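Local coordinates for protein putative peptidyl-arginine deiminase (Chlorobium tepidum, PDB 1XKN) that probably acts as a deiminase that hydrolyses the guanidinium group of agmatine or of arginine residues in proteins, at residues Val39-Leu43 with Gly324-Leu330; Gln46-Glu51 with Ala292-Leu297; Asn121-Lys126 with Pro178-Pro182. All coordinates share one frame; numbering follows the deposited sequence.

Contact 1 of 3, residues Val39-Leu43 with Gly324-Leu330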
ATOM      1  N   VAL A  39     -13.246  10.597   5.200  1.00  6.59           N
ATOM      2  CA  VAL A  39     -12.036   9.899   5.625  1.00  5.54           C
ATOM      3  C   VAL A  39     -10.912  10.197   4.638  1.00  3.97           C
ATOM      4  O   VAL A  39      -9.765  10.415   5.036  1.00  4.67           O
ATOM      5  CB  VAL A  39     -12.254   8.372   5.712  1.00  6.12           C
ATOM      6  CG1 VAL A  39     -10.996   7.696   6.257  1.00  6.57           C
ATOM      7  CG2 VAL A  39     -13.437   8.070   6.614  1.00  7.91           C
ATOM      8  N   PHE A  40     -11.237  10.215   3.350  1.00  4.94           N
ATOM      9  CA  PHE A  40     -10.228  10.523   2.350  1.00  5.25           C
ATOM     10  C   PHE A  40      -9.754  11.965   2.495  1.00  6.59           C
ATOM     11  O   PHE A  40      -8.581  12.264   2.262  1.00  5.25           O
ATOM     12  CB  PHE A  40     -10.763  10.269   0.937  1.00  5.53           C
ATOM     13  CG  PHE A  40     -10.681   8.830   0.515  1.00  4.19           C
ATOM     14  CD1 PHE A  40     -11.596   7.894   0.983  1.00  4.73           C
ATOM     15  CD2 PHE A  40      -9.664   8.403  -0.332  1.00  5.18           C
ATOM     16  CE1 PHE A  40     -11.497   6.549   0.614  1.00  4.52           C
ATOM     17  CE2 PHE A  40      -9.557   7.063  -0.707  1.00  5.51           C
ATOM     18  CZ  PHE A  40     -10.475   6.138  -0.232  1.00  6.27           C
ATOM     19  N   ALA A  41     -10.663  12.854   2.887  1.00  6.62           N
ATOM     20  CA  ALA A  41     -10.305  14.256   3.082  1.00  6.36           C
ATOM     21  C   ALA A  41      -9.326  14.359   4.248  1.00  5.92           C
ATOM     22  O   ALA A  41      -8.356  15.114   4.188  1.00  5.38           O
ATOM     23  CB  ALA A  41     -11.549  15.088   3.365  1.00  5.52           C
ATOM     24  N   GLU A  42      -9.576  13.590   5.306  1.00  5.35           N
ATOM     25  CA  GLU A  42      -8.699  13.598   6.470  1.00  5.93           C
ATOM     26  C   GLU A  42      -7.324  13.070   6.072  1.00  5.02           C
ATOM     27  O   GLU A  42      -6.297  13.628   6.456  1.00  5.03           O
ATOM     28  CB  GLU A  42      -9.285  12.734   7.590  1.00  8.86           C
ATOM     29  CG  GLU A  42      -8.435  12.714   8.856  1.00 11.14           C
ATOM     30  CD  GLU A  42      -9.091  11.961   9.996  1.00 14.42           C
ATOM     31  OE1 GLU A  42      -8.489  11.897  11.088  1.00 17.79           O
ATOM     32  OE2 GLU A  42     -10.207  11.433   9.802  1.00 16.99           O
ATOM     33  N   LEU A  43      -7.319  11.990   5.296  1.00  3.82           N
ATOM     34  CA  LEU A  43      -6.084  11.377   4.828  1.00  4.72           C
ATOM     35  C   LEU A  43      -5.306  12.341   3.938  1.00  4.03           C
ATOM     36  O   LEU A  43      -4.101  12.528   4.116  1.00  4.44           O
ATOM     37  CB  LEU A  43      -6.403  10.096   4.055  1.00  5.44           C
ATOM     38  CG  LEU A  43      -5.276   9.450   3.247  1.00  5.49           C
ATOM     39  CD1 LEU A  43      -4.106   9.103   4.150  1.00  6.35           C
ATOM     40  CD2 LEU A  43      -5.814   8.199   2.561  1.00  6.82           C
ATOM     41  N   GLY A 324      -2.905   8.729  13.966  1.00  4.82           N
ATOM     42  CA  GLY A 324      -3.969   7.785  13.707  1.00  5.63           C
ATOM     43  C   GLY A 324      -5.105   8.415  12.925  1.00  4.90           C
ATOM     44  O   GLY A 324      -5.363   9.616  13.033  1.00  5.51           O
ATOM     45  N   ILE A 325      -5.768   7.605  12.111  1.00  4.73           N
ATOM     46  CA  ILE A 325      -6.913   8.052  11.326  1.00  4.45           C
ATOM     47  C   ILE A 325      -7.970   6.972  11.520  1.00  5.53           C
ATOM     48  O   ILE A 325      -7.733   5.805  11.209  1.00  4.00           O
ATOM     49  CB  ILE A 325      -6.564   8.186   9.823  1.00  5.55           C
ATOM     50  CG1 ILE A 325      -5.561   9.331   9.630  1.00  6.05           C
ATOM     51  CG2 ILE A 325      -7.834   8.441   9.007  1.00  5.87           C
ATOM     52  CD1 ILE A 325      -5.141   9.570   8.185  1.00  8.12           C
ATOM     53  N   ASP A 326      -9.122   7.359  12.060  1.00  5.01           N
ATOM     54  CA  ASP A 326     -10.197   6.406  12.304  1.00  5.00           C
ATOM     55  C   ASP A 326     -10.690   5.802  11.002  1.00  3.92           C
ATOM     56  O   ASP A 326     -11.200   6.507  10.128  1.00  5.39           O
ATOM     57  CB  ASP A 326     -11.354   7.086  13.046  1.00  5.24           C
ATOM     58  CG  ASP A 326     -12.530   6.148  13.277  1.00  9.16           C
ATOM     59  OD1 ASP A 326     -12.302   4.942  13.510  1.00  5.82           O
ATOM     60  OD2 ASP A 326     -13.685   6.625  13.243  1.00 13.51           O
ATOM     61  N   CYS A 327     -10.531   4.488  10.881  1.00  2.81           N
ATOM     62  CA  CYS A 327     -10.942   3.777   9.680  1.00  3.79           C
ATOM     63  C   CYS A 327     -12.105   2.826   9.934  1.00  3.24           C
ATOM     64  O   CYS A 327     -12.315   1.872   9.183  1.00  2.85           O
ATOM     65  CB  CYS A 327      -9.748   3.017   9.102  1.00  2.65           C
ATOM     66  SG  CYS A 327      -8.492   4.101   8.365  1.00  5.38           S
ATOM     67  N   SER A 328     -12.862   3.100  10.990  1.00  4.53           N
ATOM     68  CA  SER A 328     -14.010   2.277  11.346  1.00  5.15           C
ATOM     69  C   SER A 328     -14.985   2.139  10.180  1.00  5.81           C
ATOM     70  O   SER A 328     -15.594   1.086   9.993  1.00  5.81           O
ATOM     71  CB  SER A 328     -14.732   2.875  12.556  1.00  7.52           C
ATOM     72  OG  SER A 328     -13.896   2.860  13.701  1.00  7.00           O
ATOM     73  N   ASP A 329     -15.141   3.205   9.402  1.00  6.00           N
ATOM     74  CA  ASP A 329     -16.038   3.159   8.256  1.00  6.39           C
ATOM     75  C   ASP A 329     -15.296   2.809   6.976  1.00  5.69           C
ATOM     76  O   ASP A 329     -15.830   2.111   6.115  1.00  5.95           O
ATOM     77  CB  ASP A 329     -16.765   4.491   8.077  1.00  6.30           C
ATOM     78  CG  ASP A 329     -17.730   4.782   9.209  1.00  7.99           C
ATOM     79  OD1 ASP A 329     -18.604   3.932   9.481  1.00  9.20           O
ATOM     80  OD2 ASP A 329     -17.613   5.865   9.816  1.00  8.38           O
ATOM     81  N   LEU A 330     -14.066   3.291   6.841  1.00  4.99           N
ATOM     82  CA  LEU A 330     -13.300   2.997   5.639  1.00  4.95           C
ATOM     83  C   LEU A 330     -13.118   1.495   5.448  1.00  5.15           C
ATOM     84  O   LEU A 330     -13.252   0.985   4.335  1.00  4.25           O
ATOM     85  CB  LEU A 330     -11.928   3.673   5.698  1.00  4.69           C
ATOM     86  CG  LEU A 330     -11.031   3.445   4.476  1.00  3.54           C
ATOM     87  CD1 LEU A 330     -11.700   4.018   3.233  1.00  4.30           C
ATOM     88  CD2 LEU A 330      -9.672   4.105   4.703  1.00  4.45           C
TER
HETATM   89  O   HOH W   1      -9.567  10.090  12.763  1.00  8.47           O
HETATM   90  O   HOH W   2     -11.891   9.336  10.019  1.00 13.54           O
HETATM   91  O   HOH W   3      -5.565  12.180  11.878  1.00 19.22           O
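The carboxylate of Glu42 rests one face on Ile325. The methyl CG2 of Ile325 sits above this face, 3.9 Å from Glu42 CD. Glu42 and Ile325 lie alongside, pointing opposite ways. Glu42 is fully extended, with CG anti to the backbone N (chi1 -179°), and this reach carries its carboxylate out beyond the helix to the strand. Three waters then join both oxygens to the strand backbone. One water donates to Glu42 OE1 at 2.7 Å and accepts from Asp326 N. A second spans Glu42 OE2 and Asp326 O, and a third spans Glu42 OE1 and Gly324 O. The carboxylate therefore meets the strand edge through water and not by direct hydrogen bonds.

The other flat group is the ring of Phe40. Leu330 CD1 approaches it obliquely, 3.6 Å from Phe40 CE1, and the Leu330 side chain stands roughly perpendicular to that of Phe40. Val39 fills the middle: its CG1 lies 4.1 Å from Leu330 CD2 and 4.3 Å from Ile325 CG2. At the other end, Ile325 CD1 reaches over the helix backbone to 3.9 Å from Leu43 CA. At the end of the strand, Asp326 OD1 closes an Asx turn by accepting from Ser328 N at 3.2 Å, and it also takes a bond from Ser328 OG. Arg302 forms a salt bridge to the other oxygen, OD2.

Segment 39-43 of helix 36-50 runs nearly antiparallel to residues 324-326 of strand 321-326, the axes of these two pieces 9.3 Å apart. Strand 295-300 pairs with that strand, and its Leu297 touches Leu43. Pro23 and Val340 touch Phe40 from neighbouring loops.

Contact 2 of 3, residues Gln46-Glu51 with Ala292-Leu297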
ATOM      1  N   GLN A  46      -3.763  15.131   6.101  1.00  4.76           N
ATOM      2  CA  GLN A  46      -2.569  14.695   6.816  1.00  5.70           C
ATOM      3  C   GLN A  46      -1.397  14.560   5.846  1.00  4.96           C
ATOM      4  O   GLN A  46      -0.280  14.970   6.154  1.00  5.81           O
ATOM      5  CB  GLN A  46      -2.816  13.360   7.530  1.00  6.36           C
ATOM      6  CG  GLN A  46      -3.662  13.465   8.790  1.00  7.91           C
ATOM      7  CD  GLN A  46      -3.102  14.458   9.797  1.00  8.38           C
ATOM      8  OE1 GLN A  46      -1.891  14.560   9.975  1.00 10.77           O
ATOM      9  NE2 GLN A  46      -3.988  15.184  10.468  1.00 13.97           N
ATOM     10  N   LEU A  47      -1.648  13.993   4.670  1.00  4.73           N
ATOM     11  CA  LEU A  47      -0.587  13.834   3.687  1.00  4.64           C
ATOM     12  C   LEU A  47      -0.064  15.175   3.188  1.00  4.81           C
ATOM     13  O   LEU A  47       1.136  15.328   2.949  1.00  5.53           O
ATOM     14  CB  LEU A  47      -1.074  13.007   2.496  1.00  4.96           C
ATOM     15  CG  LEU A  47      -1.351  11.530   2.774  1.00  3.38           C
ATOM     16  CD1 LEU A  47      -2.033  10.910   1.570  1.00  6.74           C
ATOM     17  CD2 LEU A  47      -0.052  10.807   3.093  1.00  5.79           C
ATOM     18  N   SER A  48      -0.960  16.150   3.038  1.00  3.42           N
ATOM     19  CA  SER A  48      -0.553  17.465   2.544  1.00  3.26           C
ATOM     20  C   SER A  48       0.354  18.206   3.525  1.00  4.68           C
ATOM     21  O   SER A  48       1.002  19.181   3.156  1.00  4.99           O
ATOM     22  CB  SER A  48      -1.782  18.325   2.201  1.00  3.08           C
ATOM     23  OG  SER A  48      -2.500  18.726   3.353  1.00  4.78           O
ATOM     24  N   ARG A  49       0.401  17.744   4.769  1.00  5.23           N
ATOM     25  CA  ARG A  49       1.259  18.367   5.768  1.00  5.99           C
ATOM     26  C   ARG A  49       2.697  17.929   5.512  1.00  6.05           C
ATOM     27  O   ARG A  49       3.653  18.615   5.882  1.00  5.83           O
ATOM     28  CB  ARG A  49       0.853  17.918   7.174  1.00  7.29           C
ATOM     29  CG  ARG A  49      -0.534  18.349   7.607  1.00  7.08           C
ATOM     30  CD  ARG A  49      -0.840  17.786   8.985  1.00 10.21           C
ATOM     31  NE  ARG A  49       0.143  18.235   9.969  1.00 11.51           N
ATOM     32  CZ  ARG A  49       0.582  17.492  10.979  1.00 12.60           C
ATOM     33  NH1 ARG A  49       0.129  16.255  11.141  1.00 14.69           N
ATOM     34  NH2 ARG A  49       1.476  17.984  11.829  1.00 12.83           N
ATOM     35  N   SER A  50       2.831  16.784   4.850  1.00  5.24           N
ATOM     36  CA  SER A  50       4.125  16.178   4.574  1.00  5.87           C
ATOM     37  C   SER A  50       4.683  16.344   3.165  1.00  5.21           C
ATOM     38  O   SER A  50       5.880  16.581   2.986  1.00  5.26           O
ATOM     39  CB  SER A  50       4.035  14.680   4.890  1.00  5.51           C
ATOM     40  OG  SER A  50       5.180  13.978   4.448  1.00  5.78           O
ATOM     41  N   GLU A  51       3.817  16.222   2.165  1.00  4.17           N
ATOM     42  CA  GLU A  51       4.276  16.297   0.790  1.00  4.51           C
ATOM     43  C   GLU A  51       3.126  16.563  -0.172  1.00  5.30           C
ATOM     44  O   GLU A  51       1.979  16.757   0.243  1.00  5.05           O
ATOM     45  CB  GLU A  51       4.952  14.966   0.426  1.00  6.44           C
ATOM     46  CG  GLU A  51       3.978  13.772   0.412  1.00  5.64           C
ATOM     47  CD  GLU A  51       4.554  12.497   1.011  1.00  7.06           C
ATOM     48  OE1 GLU A  51       4.343  11.411   0.424  1.00  5.07           O
ATOM     49  OE2 GLU A  51       5.198  12.567   2.081  1.00  6.31           O
ATOM     50  N   ALA A 292       4.826   8.203   5.195  1.00  4.06           N
ATOM     51  CA  ALA A 292       4.959   9.412   4.382  1.00  4.85           C
ATOM     52  C   ALA A 292       6.281  10.068   4.777  1.00  4.64           C
ATOM     53  O   ALA A 292       6.981   9.558   5.650  1.00  5.13           O
ATOM     54  CB  ALA A 292       3.792  10.358   4.644  1.00  4.66           C
ATOM     55  N   ASN A 293       6.625  11.196   4.161  1.00  5.04           N
ATOM     56  CA  ASN A 293       7.888  11.854   4.484  1.00  3.11           C
ATOM     57  C   ASN A 293       8.030  12.305   5.934  1.00  3.71           C
ATOM     58  O   ASN A 293       9.034  12.014   6.580  1.00  5.96           O
ATOM     59  CB  ASN A 293       8.122  13.056   3.558  1.00  3.44           C
ATOM     60  CG  ASN A 293       8.455  12.649   2.137  1.00  4.18           C
ATOM     61  OD1 ASN A 293       8.651  11.469   1.839  1.00  4.65           O
ATOM     62  ND2 ASN A 293       8.532  13.634   1.246  1.00  4.77           N
ATOM     63  N   THR A 294       7.027  13.004   6.454  1.00  3.12           N
ATOM     64  CA  THR A 294       7.107  13.507   7.825  1.00  4.14           C
ATOM     65  C   THR A 294       6.162  12.838   8.811  1.00  4.53           C
ATOM     66  O   THR A 294       6.210  13.122  10.010  1.00  4.33           O
ATOM     67  CB  THR A 294       6.814  15.012   7.876  1.00  4.60           C
ATOM     68  OG1 THR A 294       5.439  15.238   7.546  1.00  6.88           O
ATOM     69  CG2 THR A 294       7.689  15.753   6.892  1.00  6.80           C
ATOM     70  N   VAL A 295       5.302  11.960   8.314  1.00  5.84           N
ATOM     71  CA  VAL A 295       4.346  11.298   9.185  1.00  5.76           C
ATOM     72  C   VAL A 295       4.070   9.871   8.760  1.00  5.65           C
ATOM     73  O   VAL A 295       4.326   9.480   7.624  1.00  6.01           O
ATOM     74  CB  VAL A 295       2.988  12.050   9.202  1.00  5.11           C
ATOM     75  CG1 VAL A 295       3.169  13.456   9.754  1.00  9.77           C
ATOM     76  CG2 VAL A 295       2.406  12.111   7.792  1.00  6.32           C
ATOM     77  N   VAL A 296       3.565   9.090   9.706  1.00  4.08           N
ATOM     78  CA  VAL A 296       3.176   7.718   9.443  1.00  3.89           C
ATOM     79  C   VAL A 296       1.706   7.722   9.825  1.00  3.05           C
ATOM     80  O   VAL A 296       1.349   8.109  10.940  1.00  3.59           O
ATOM     81  CB  VAL A 296       3.957   6.716  10.314  1.00  3.06           C
ATOM     82  CG1 VAL A 296       3.481   5.292  10.019  1.00  4.01           C
ATOM     83  CG2 VAL A 296       5.450   6.835  10.018  1.00  3.72           C
ATOM     84  N   LEU A 297       0.858   7.324   8.886  1.00  3.05           N
ATOM     85  CA  LEU A 297      -0.578   7.315   9.111  1.00  2.95           C
ATOM     86  C   LEU A 297      -1.046   5.899   9.398  1.00  2.92           C
ATOM     87  O   LEU A 297      -0.921   5.008   8.563  1.00  3.23           O
ATOM     88  CB  LEU A 297      -1.291   7.892   7.885  1.00  3.81           C
ATOM     89  CG  LEU A 297      -0.771   9.281   7.476  1.00  4.12           C
ATOM     90  CD1 LEU A 297      -1.481   9.746   6.217  1.00  6.77           C
ATOM     91  CD2 LEU A 297      -0.983  10.271   8.610  1.00  6.11           C
TER
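Ser50 and Glu51 grip the turn at Asn293-Thr294 through two backbone N-H groups. Ser50 OG stands anti to the backbone N (chi1 171°) and faces the turn. It accepts from Thr294 N at 2.9 Å. Glu51 CG lies between its own backbone N and carbonyl carbon (chi1 66°), and the chain bends again at chi2. This folds the carboxylate back over the turn, where OE2 accepts from Asn293 N at 2.9 Å on its syn lone pair. Ser50 OG is a second donor to Glu51 OE2, at 2.8 Å on the anti side. Glu51 OE1 turns to Thr18 and His15, and Asn293 OD1 accepts from His15 N.

Further along, the contact is apolar. Leu297 forks: CD1 meets Leu47 CD2 at 3.6 Å, and CD2 meets Gln46 CB at 3.8 Å. Gln46 bends at chi2, and its OE1 takes a nearly in-plane bond from Arg49 NH1. Arg49 NH2 forms a salt bridge with Glu321.

Ala292 N bonds to Val295 O across the turn. This tight beta hairpin joins strands 290-291 and 295-300. Helix 36-50 packs between its sheet and strands 15-21 and 52-57, as in the alpha/beta propeller (pentein) fold of this family.

Contact 3 of 3, residues Asn121-Lys126 with Pro178-Pro182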
ATOM      1  N   ASN A 121      -6.713  -7.147 -11.721  1.00  6.58           N
ATOM      2  CA  ASN A 121      -7.957  -7.844 -12.041  1.00  7.26           C
ATOM      3  C   ASN A 121      -8.949  -7.895 -10.879  1.00  7.02           C
ATOM      4  O   ASN A 121      -9.667  -8.878 -10.709  1.00  8.16           O
ATOM      5  CB  ASN A 121      -7.677  -9.261 -12.581  1.00  7.82           C
ATOM      6  CG  ASN A 121      -7.153 -10.232 -11.524  1.00  7.41           C
ATOM      7  OD1 ASN A 121      -6.963 -11.419 -11.813  1.00 11.44           O
ATOM      8  ND2 ASN A 121      -6.926  -9.750 -10.317  1.00  6.80           N
ATOM      9  N   ALA A 122      -8.993  -6.819 -10.097  1.00  8.42           N
ATOM     10  CA  ALA A 122      -9.906  -6.705  -8.958  1.00  8.85           C
ATOM     11  C   ALA A 122      -9.807  -7.875  -7.984  1.00  8.90           C
ATOM     12  O   ALA A 122     -10.795  -8.555  -7.707  1.00  9.91           O
ATOM     13  CB  ALA A 122     -11.345  -6.560  -9.461  1.00  9.12           C
ATOM     14  N   TRP A 123      -8.602  -8.088  -7.467  1.00  9.60           N
ATOM     15  CA  TRP A 123      -8.324  -9.154  -6.511  1.00 11.09           C
ATOM     16  C   TRP A 123      -8.842 -10.527  -6.949  1.00 11.28           C
ATOM     17  O   TRP A 123      -9.521 -11.213  -6.183  1.00 12.67           O
ATOM     18  CB  TRP A 123      -8.909  -8.803  -5.131  1.00  9.75           C
ATOM     19  CG  TRP A 123      -8.507  -7.445  -4.592  1.00 10.11           C
ATOM     20  CD1 TRP A 123      -7.357  -6.756  -4.865  1.00  9.48           C
ATOM     21  CD2 TRP A 123      -9.240  -6.639  -3.654  1.00 10.36           C
ATOM     22  NE1 TRP A 123      -7.331  -5.574  -4.156  1.00  9.17           N
ATOM     23  CE2 TRP A 123      -8.473  -5.478  -3.406  1.00 11.67           C
ATOM     24  CE3 TRP A 123     -10.471  -6.789  -2.998  1.00 10.46           C
ATOM     25  CZ2 TRP A 123      -8.898  -4.470  -2.530  1.00 10.44           C
ATOM     26  CZ3 TRP A 123     -10.893  -5.785  -2.125  1.00 11.70           C
ATOM     27  CH2 TRP A 123     -10.107  -4.642  -1.901  1.00 12.53           C
ATOM     28  N   GLY A 124      -8.520 -10.928  -8.174  1.00 10.73           N
ATOM     29  CA  GLY A 124      -8.954 -12.227  -8.659  1.00 12.06           C
ATOM     30  C   GLY A 124     -10.330 -12.235  -9.296  1.00 12.76           C
ATOM     31  O   GLY A 124     -11.019 -13.256  -9.279  1.00 12.84           O
ATOM     32  N   GLY A 125     -10.729 -11.096  -9.855  1.00 11.83           N
ATOM     33  CA  GLY A 125     -12.022 -10.992 -10.508  1.00 13.08           C
ATOM     34  C   GLY A 125     -13.225 -10.981  -9.583  1.00 13.71           C
ATOM     35  O   GLY A 125     -14.252 -11.582  -9.897  1.00 14.43           O
ATOM     36  N   LYS A 126     -13.107 -10.297  -8.449  1.00 11.81           N
ATOM     37  CA  LYS A 126     -14.204 -10.219  -7.491  1.00 13.37           C
ATOM     38  C   LYS A 126     -15.075  -8.991  -7.733  1.00 13.89           C
ATOM     39  O   LYS A 126     -16.194  -8.905  -7.227  1.00 14.49           O
ATOM     40  CB  LYS A 126     -13.664 -10.171  -6.059  1.00 13.29           C
ATOM     41  CG  LYS A 126     -12.991 -11.449  -5.585  1.00 15.11           C
ATOM     42  CD  LYS A 126     -12.666 -11.360  -4.100  1.00 15.39           C
ATOM     43  CE  LYS A 126     -12.033 -12.643  -3.582  1.00 15.58           C
ATOM     44  NZ  LYS A 126     -10.708 -12.902  -4.207  1.00 16.69           N
ATOM     45  N   PRO A 178      -4.448 -19.275  -7.747  1.00  4.82           N
ATOM     46  CA  PRO A 178      -4.721 -19.443  -9.178  1.00  5.67           C
ATOM     47  C   PRO A 178      -5.555 -18.330  -9.815  1.00  5.15           C
ATOM     48  O   PRO A 178      -5.547 -18.178 -11.039  1.00  4.80           O
ATOM     49  CB  PRO A 178      -5.428 -20.795  -9.235  1.00  6.38           C
ATOM     50  CG  PRO A 178      -4.780 -21.545  -8.120  1.00  6.04           C
ATOM     51  CD  PRO A 178      -4.747 -20.516  -7.010  1.00  5.56           C
ATOM     52  N   ASN A 179      -6.269 -17.554  -9.001  1.00  5.35           N
ATOM     53  CA  ASN A 179      -7.100 -16.488  -9.552  1.00  4.36           C
ATOM     54  C   ASN A 179      -6.324 -15.250  -9.990  1.00  4.89           C
ATOM     55  O   ASN A 179      -6.905 -14.318 -10.549  1.00  4.67           O
ATOM     56  CB  ASN A 179      -8.222 -16.078  -8.576  1.00  6.24           C
ATOM     57  CG  ASN A 179      -7.710 -15.399  -7.312  1.00  4.92           C
ATOM     58  OD1 ASN A 179      -6.608 -14.860  -7.277  1.00  5.80           O
ATOM     59  ND2 ASN A 179      -8.537 -15.402  -6.271  1.00  7.89           N
ATOM     60  N   ARG A 180      -5.016 -15.233  -9.759  1.00  3.48           N
ATOM     61  CA  ARG A 180      -4.227 -14.075 -10.168  1.00  4.33           C
ATOM     62  C   ARG A 180      -3.547 -14.314 -11.514  1.00  3.13           C
ATOM     63  O   ARG A 180      -3.860 -13.644 -12.502  1.00  4.71           O
ATOM     64  CB  ARG A 180      -3.190 -13.724  -9.097  1.00  3.45           C
ATOM     65  CG  ARG A 180      -3.791 -13.210  -7.779  1.00  5.24           C
ATOM     66  CD  ARG A 180      -4.807 -12.092  -8.012  1.00  5.38           C
ATOM     67  NE  ARG A 180      -4.939 -11.196  -6.863  1.00  3.94           N
ATOM     68  CZ  ARG A 180      -5.549 -11.499  -5.721  1.00  4.67           C
ATOM     69  NH1 ARG A 180      -5.603 -10.603  -4.742  1.00  5.20           N
ATOM     70  NH2 ARG A 180      -6.116 -12.685  -5.556  1.00  4.94           N
ATOM     71  N   ASN A 181      -2.622 -15.267 -11.549  1.00  4.49           N
ATOM     72  CA  ASN A 181      -1.906 -15.603 -12.779  1.00  5.13           C
ATOM     73  C   ASN A 181      -2.006 -17.108 -13.009  1.00  5.82           C
ATOM     74  O   ASN A 181      -1.064 -17.858 -12.753  1.00  5.64           O
ATOM     75  CB  ASN A 181      -0.440 -15.177 -12.668  1.00  3.98           C
ATOM     76  CG  ASN A 181      -0.284 -13.686 -12.454  1.00  5.30           C
ATOM     77  OD1 ASN A 181       0.007 -13.224 -11.348  1.00  6.87           O
ATOM     78  ND2 ASN A 181      -0.494 -12.920 -13.517  1.00  1.60           N
ATOM     79  N   PRO A 182      -3.166 -17.569 -13.501  1.00  5.78           N
ATOM     80  CA  PRO A 182      -3.427 -18.985 -13.770  1.00  6.12           C
ATOM     81  C   PRO A 182      -2.312 -19.748 -14.481  1.00  6.15           C
ATOM     82  O   PRO A 182      -1.989 -20.876 -14.109  1.00  6.19           O
ATOM     83  CB  PRO A 182      -4.700 -18.947 -14.613  1.00  8.19           C
ATOM     84  CG  PRO A 182      -5.409 -17.755 -14.098  1.00  8.57           C
ATOM     85  CD  PRO A 182      -4.302 -16.737 -13.932  1.00  6.86           C
TER
HETATM   86  O   HOH W   4     -11.502 -14.817  -6.460  1.00 30.43           O
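Arg180 lays its guanidinium flat against the Trp123-Gly124 peptide of a short left-handed helical turn. Residues 122-125 of this turn all have positive phi. Two backbone bonds close it, from Gly125 N to Asn121 O and from Lys126 N to Ala122 O.

The tight part is here. Trp123 C lies 3.6 Å above the plane of the guanidinium of Arg180, over its centre, while Gly124 N is offset toward the rim of the same face. The Arg180 chain bends at chi2 (-50°), which helps bring the group back over the turn. Its rotation is fixed by bonds from all its nitrogens. NH2 donates to Asn179 OD1 at 2.8 Å, almost in the guanidinium plane. NE forms a salt bridge with Glu156, NH2 another with Asp215, and NH1 donates to Thr214 O. Gly124 has no side chain, which lets Asn179 CG come within 3.7 Å of Gly124 CA. The Trp123 side chain leaves the backbone away from 178-182; its NE1 donates to Asp97, and the indole meets the rings of Trp94 and His217.

The open side is at the exposed Lys126, where little direct packing crosses the contact, though its NZ is well held. Its long chain curls back at chi4 and ends beside Asn179, but NZ and Asn179 ND2 do not bond. A water bridges them from the side, accepting from NZ at 3.1 Å and more weakly from ND2, and donating to Gly124 O. Lys126 NZ, Arg180 NH2 and Asn179 ND2 all meet Asp215 OD2, which probably offsets the like charges. Asn121, at the start of the turn, has its side chain about 9 Å from the bound sodium ion. Lys126 NZ also donates to Trp123 O, at 2.9 Å and with a C=O...N angle of 171°.

From the N terminus, helix 36-50 comes first and supplies one side of contacts 1 and 2. Asn121-Lys126 follows, and contact 3 closes the shortest loop when the chain reaches Pro178-Pro182. Contact 2 closes next, at Ala292-Leu297, and contact 1 last, at Gly324-Leu330. The three loops nest without crossing: 3 lies within 2, and 2 within 1. Contacts 1 and 2 merge into one interface, since Leu297 CD1 packs 3.4 Å from Leu43 CD1. Together they tie one helix to adjacent strands 295-300 and 321-326. Contact 3 joins a left-handed helical turn to the loop between helices 172-175 and 186-197, its centre about 32 Å from that of contact 2, across the chain's centre.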